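Local coordinates for gluconokinase (Sinorhizobium meliloti, PDB 3T61), which probably phosphorylates D-gluconate with ATP, giving 6-phospho-D-gluconate and ADP, as a P-loop kinase of the GntK/GntV family, at residues L83-R86 with E87-V91; V162-P165 with L166-V170. One frame throughout, in Å; residues are numbered along the deposited sequence.

Interactions 1 and 2 mark two turning points of the same alpha/beta kinase fold, traversed in opposite senses. At residues 83-91 the chain leaves helix 69-83 and enters strand 90-92; at residues 162-170 it leaves strand 157-161 and enters helix 166-187. Their centres lie about 24 Å apart and their nearest atoms about 10 Å, without touching. Strand 21-24, which leads into a loop whose sequence and shape fit a P-loop, lies between the two strands in the sheet: beside strand 90-92, and separated from strand 157-161 by strand 113-118. V162 of interaction 2 comes near that probable phosphate-binding loop without touching it.

Interaction 1. Residues L83-R86 with E87-V91; sequences LASR and EPVVV
Between L83 and V91 the backbone doubles back, the runs 83-86 and 87-91 lying 168° apart in direction, so that the CA atoms of L83 and V89 face each other at 6.5 Å. This reversal is the alpha-to-beta connection that carries the chain from the end of helix 69-83 into strand 90-92 of the parallel sheet of the P-loop kinase fold. Inside the bend, one branch of L83 does the apolar work: CD2 reaches V89 CG1 at 3.9 Å and also V91 CG2 at 3.9 Å. L83 meets V89 at about a right angle and V91 at a slant, one methyl serving two valines two residues apart, both directed toward the 83-86 run. The first torsion of V89 (chi1 65°) sets CG1 between its backbone N and carbonyl carbon, on the side from which L83 CD2 approaches. L83 also packs on V22 and L112, and V89 and V91 on I47, which places this cluster between the helix end and the sheet. Backbone hydrogen bonds join V89 to I21 and V91 to I21 and V23 of the neighbouring strand 21-24. Toward the solvent side of the bend, the contact turns polar at S85, whose OG hydrogen-bonds R82 O and lies 3.0 Å from E87 O.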
loop_
_atom_site.group_PDB
_atom_site.type_symbol
_atom_site.label_atom_id
_atom_site.label_comp_id
_atom_site.label_asym_id
_atom_site.label_seq_id
_atom_site.Cartn_x
_atom_site.Cartn_y
_atom_site.Cartn_z
ATOM N N LEU A 83 19.691 0.339 -2.278
ATOM C CA LEU A 83 20.739 1.063 -1.572
ATOM C C LEU A 83 22.135 0.571 -1.960
ATOM O O LEU A 83 23.130 1.269 -1.742
ATOM C CB LEU A 83 20.531 0.934 -0.053
ATOM C CG LEU A 83 19.307 1.663 0.534
ATOM C CD1 LEU A 83 19.104 1.286 1.997
ATOM C CD2 LEU A 83 19.498 3.164 0.385
ATOM N N ALA A 84 22.202 -0.618 -2.553
ATOM C CA ALA A 84 23.477 -1.205 -2.954
ATOM C C ALA A 84 24.034 -0.713 -4.289
ATOM O O ALA A 84 25.154 -1.060 -4.654
ATOM C CB ALA A 84 23.360 -2.726 -2.978
ATOM N N SER A 85 23.267 0.084 -5.020
ATOM C CA SER A 85 23.740 0.587 -6.305
ATOM C C SER A 85 25.034 1.386 -6.132
ATOM O O SER A 85 25.373 1.804 -5.020
ATOM C CB SER A 85 22.665 1.460 -6.963
ATOM O OG SER A 85 22.322 2.575 -6.156
ATOM N N ARG A 86 25.763 1.583 -7.229
ATOM C CA ARG A 86 27.011 2.341 -7.186
ATOM C C ARG A 86 26.738 3.786 -6.787
ATOM O O ARG A 86 27.201 4.257 -5.746
ATOM C CB ARG A 86 27.707 2.328 -8.551
ATOM C CG ARG A 86 28.520 1.081 -8.864
ATOM C CD ARG A 86 29.363 1.322 -10.110
ATOM N NE ARG A 86 30.286 0.228 -10.400
ATOM C CZ ARG A 86 31.187 0.252 -11.379
ATOM N NH1 ARG A 86 31.288 1.317 -12.163
ATOM N NH2 ARG A 86 31.988 -0.787 -11.573
ATOM N N GLU A 87 25.980 4.485 -7.627
ATOM C CA GLU A 87 25.641 5.878 -7.371
ATOM C C GLU A 87 24.676 6.005 -6.192
ATOM O O GLU A 87 23.813 5.150 -5.982
ATOM C CB GLU A 87 25.033 6.502 -8.626
ATOM C CG GLU A 87 25.945 6.412 -9.843
ATOM C CD GLU A 87 25.343 7.042 -11.086
ATOM O OE1 GLU A 87 25.202 8.284 -11.123
ATOM O OE2 GLU A 87 25.008 6.288 -12.025
ATOM N N PRO A 88 24.822 7.079 -5.403
ATOM C CA PRO A 88 23.994 7.366 -4.228
ATOM C C PRO A 88 22.509 7.537 -4.528
ATOM O O PRO A 88 22.124 8.079 -5.567
ATOM C CB PRO A 88 24.610 8.651 -3.680
ATOM C CG PRO A 88 26.041 8.532 -4.076
ATOM C CD PRO A 88 25.925 8.049 -5.501
ATOM N N VAL A 89 21.680 7.072 -3.604
ATOM C CA VAL A 89 20.241 7.190 -3.752
ATOM C C VAL A 89 19.624 7.596 -2.413
ATOM O O VAL A 89 20.196 7.336 -1.357
ATOM C CB VAL A 89 19.612 5.841 -4.232
ATOM C CG1 VAL A 89 19.783 4.763 -3.172
ATOM C CG2 VAL A 89 18.156 6.031 -4.552
ATOM N N VAL A 90 18.475 8.262 -2.464
ATOM C CA VAL A 90 17.773 8.647 -1.248
ATOM C C VAL A 90 16.489 7.829 -1.209
ATOM O O VAL A 90 15.679 7.902 -2.130
ATOM C CB VAL A 90 17.396 10.134 -1.240
ATOM C CG1 VAL A 90 16.659 10.451 0.039
ATOM C CG2 VAL A 90 18.642 11.001 -1.387
ATOM N N VAL A 91 16.297 7.052 -0.148
ATOM C CA VAL A 91 15.103 6.222 -0.045
ATOM C C VAL A 91 14.310 6.438 1.231
ATOM O O VAL A 91 14.870 6.446 2.320
ATOM C CB VAL A 91 15.446 4.703 -0.092
ATOM C CG1 VAL A 91 14.163 3.881 0.010
ATOM C CG2 VAL A 91 16.198 4.365 -1.376
#

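Interaction 2. Residues V162-P165 with L166-V170; sequences VAQP and LAEIV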
loop_
_atom_site.group_PDB
_atom_site.type_symbol
_atom_site.label_atom_id
_atom_site.label_comp_id
_atom_site.label_asym_id
_atom_site.label_seq_id
_atom_site.Cartn_x
_atom_site.Cartn_y
_atom_site.Cartn_z
ATOM N N VAL A 162 9.994 17.134 13.931
ATOM C CA VAL A 162 9.091 17.636 12.897
ATOM C C VAL A 162 8.193 18.816 13.281
ATOM O O VAL A 162 7.471 19.349 12.433
ATOM C CB VAL A 162 8.197 16.492 12.359
ATOM C CG1 VAL A 162 9.064 15.370 11.833
ATOM C CG2 VAL A 162 7.278 16.000 13.450
ATOM N N ALA A 163 8.245 19.238 14.543
ATOM C CA ALA A 163 7.409 20.347 14.998
ATOM C C ALA A 163 7.975 21.695 14.552
ATOM O O ALA A 163 8.112 22.613 15.351
ATOM C CB ALA A 163 7.269 20.307 16.514
ATOM N N GLN A 164 8.305 21.791 13.267
ATOM C CA GLN A 164 8.854 23.011 12.675
ATOM C C GLN A 164 8.584 23.024 11.169
ATOM O O GLN A 164 8.209 22.009 10.598
ATOM C CB GLN A 164 10.362 23.112 12.946
ATOM C CG GLN A 164 11.183 21.866 12.616
ATOM C CD GLN A 164 12.665 22.015 12.986
ATOM O OE1 GLN A 164 13.354 21.027 13.258
ATOM N NE2 GLN A 164 13.157 23.248 12.981
ATOM N N PRO A 165 8.756 24.182 10.510
ATOM C CA PRO A 165 8.512 24.252 9.065
ATOM C C PRO A 165 9.299 23.220 8.268
ATOM O O PRO A 165 10.458 22.920 8.587
ATOM C CB PRO A 165 8.920 25.678 8.712
ATOM C CG PRO A 165 8.554 26.431 9.956
ATOM C CD PRO A 165 9.034 25.519 11.062
ATOM N N LEU A 166 8.659 22.687 7.230
ATOM C CA LEU A 166 9.287 21.692 6.359
ATOM C C LEU A 166 10.636 22.164 5.818
ATOM O O LEU A 166 11.594 21.392 5.757
ATOM C CB LEU A 166 8.368 21.355 5.175
ATOM C CG LEU A 166 8.976 20.473 4.074
ATOM C CD1 LEU A 166 9.377 19.116 4.647
ATOM C CD2 LEU A 166 7.962 20.308 2.944
ATOM N N ALA A 167 10.710 23.430 5.425
ATOM C CA ALA A 167 11.951 23.980 4.885
ATOM C C ALA A 167 13.068 23.952 5.927
ATOM O O ALA A 167 14.241 23.855 5.581
ATOM C CB ALA A 167 11.723 25.414 4.395
ATOM N N GLU A 168 12.695 24.041 7.200
ATOM C CA GLU A 168 13.667 24.014 8.286
ATOM C C GLU A 168 14.094 22.580 8.532
ATOM O O GLU A 168 15.263 22.316 8.817
ATOM C CB GLU A 168 13.071 24.583 9.579
ATOM C CG GLU A 168 12.841 26.091 9.592
ATOM C CD GLU A 168 14.105 26.895 9.337
ATOM O OE1 GLU A 168 15.186 26.545 9.863
ATOM O OE2 GLU A 168 14.014 27.899 8.614
ATOM N N ILE A 169 13.142 21.655 8.442
ATOM C CA ILE A 169 13.456 20.248 8.651
ATOM C C ILE A 169 14.481 19.793 7.612
ATOM O O ILE A 169 15.422 19.063 7.925
ATOM C CB ILE A 169 12.195 19.355 8.536
ATOM C CG1 ILE A 169 11.204 19.679 9.658
ATOM C CG2 ILE A 169 12.588 17.885 8.622
ATOM C CD1 ILE A 169 9.832 19.037 9.456
ATOM N N VAL A 170 14.304 20.238 6.375
ATOM C CA VAL A 170 15.216 19.863 5.301
ATOM C C VAL A 170 16.601 20.490 5.468
ATOM O O VAL A 170 17.623 19.800 5.347
ATOM C CB VAL A 170 14.617 20.247 3.938
ATOM C CG1 VAL A 170 15.645 20.085 2.847
ATOM C CG2 VAL A 170 13.391 19.379 3.665
#
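Helix 166-187, entered from strand 157-161 through a short loop, begins at P165, whose O atom, at the N-cap position, accepts the first backbone hydrogen bonds of the helix. P165 O receives two backbone N-H groups: I169 N at 3.0 Å, lying in the carbonyl plane with a C=O...N angle of 159°, and E168 N at 2.9 Å, 58° above that plane. Beside them, the P165 ring and E168 run side by side, CB of the proline 4.0 Å from CG of the glutamate, whose carboxylate turns away to a salt bridge with R171. I169, buried, reaches back toward the loop 162-165. With CG1 anti to its carbonyl carbon (chi1 -65°), it brings CG1 to 3.7 Å from Q164 CG, and CD1 comes within 3.8 Å of V162 CA. Both V162 and I169 also pack on L117 and R127. An alanine in place of I169, lacking everything beyond CB, would probably open a gap beside V162 and Q164 CG at the inner face of the helix start. The arrangement is that of the first turn of a helix after a beta-to-alpha loop in a parallel alpha/beta fold.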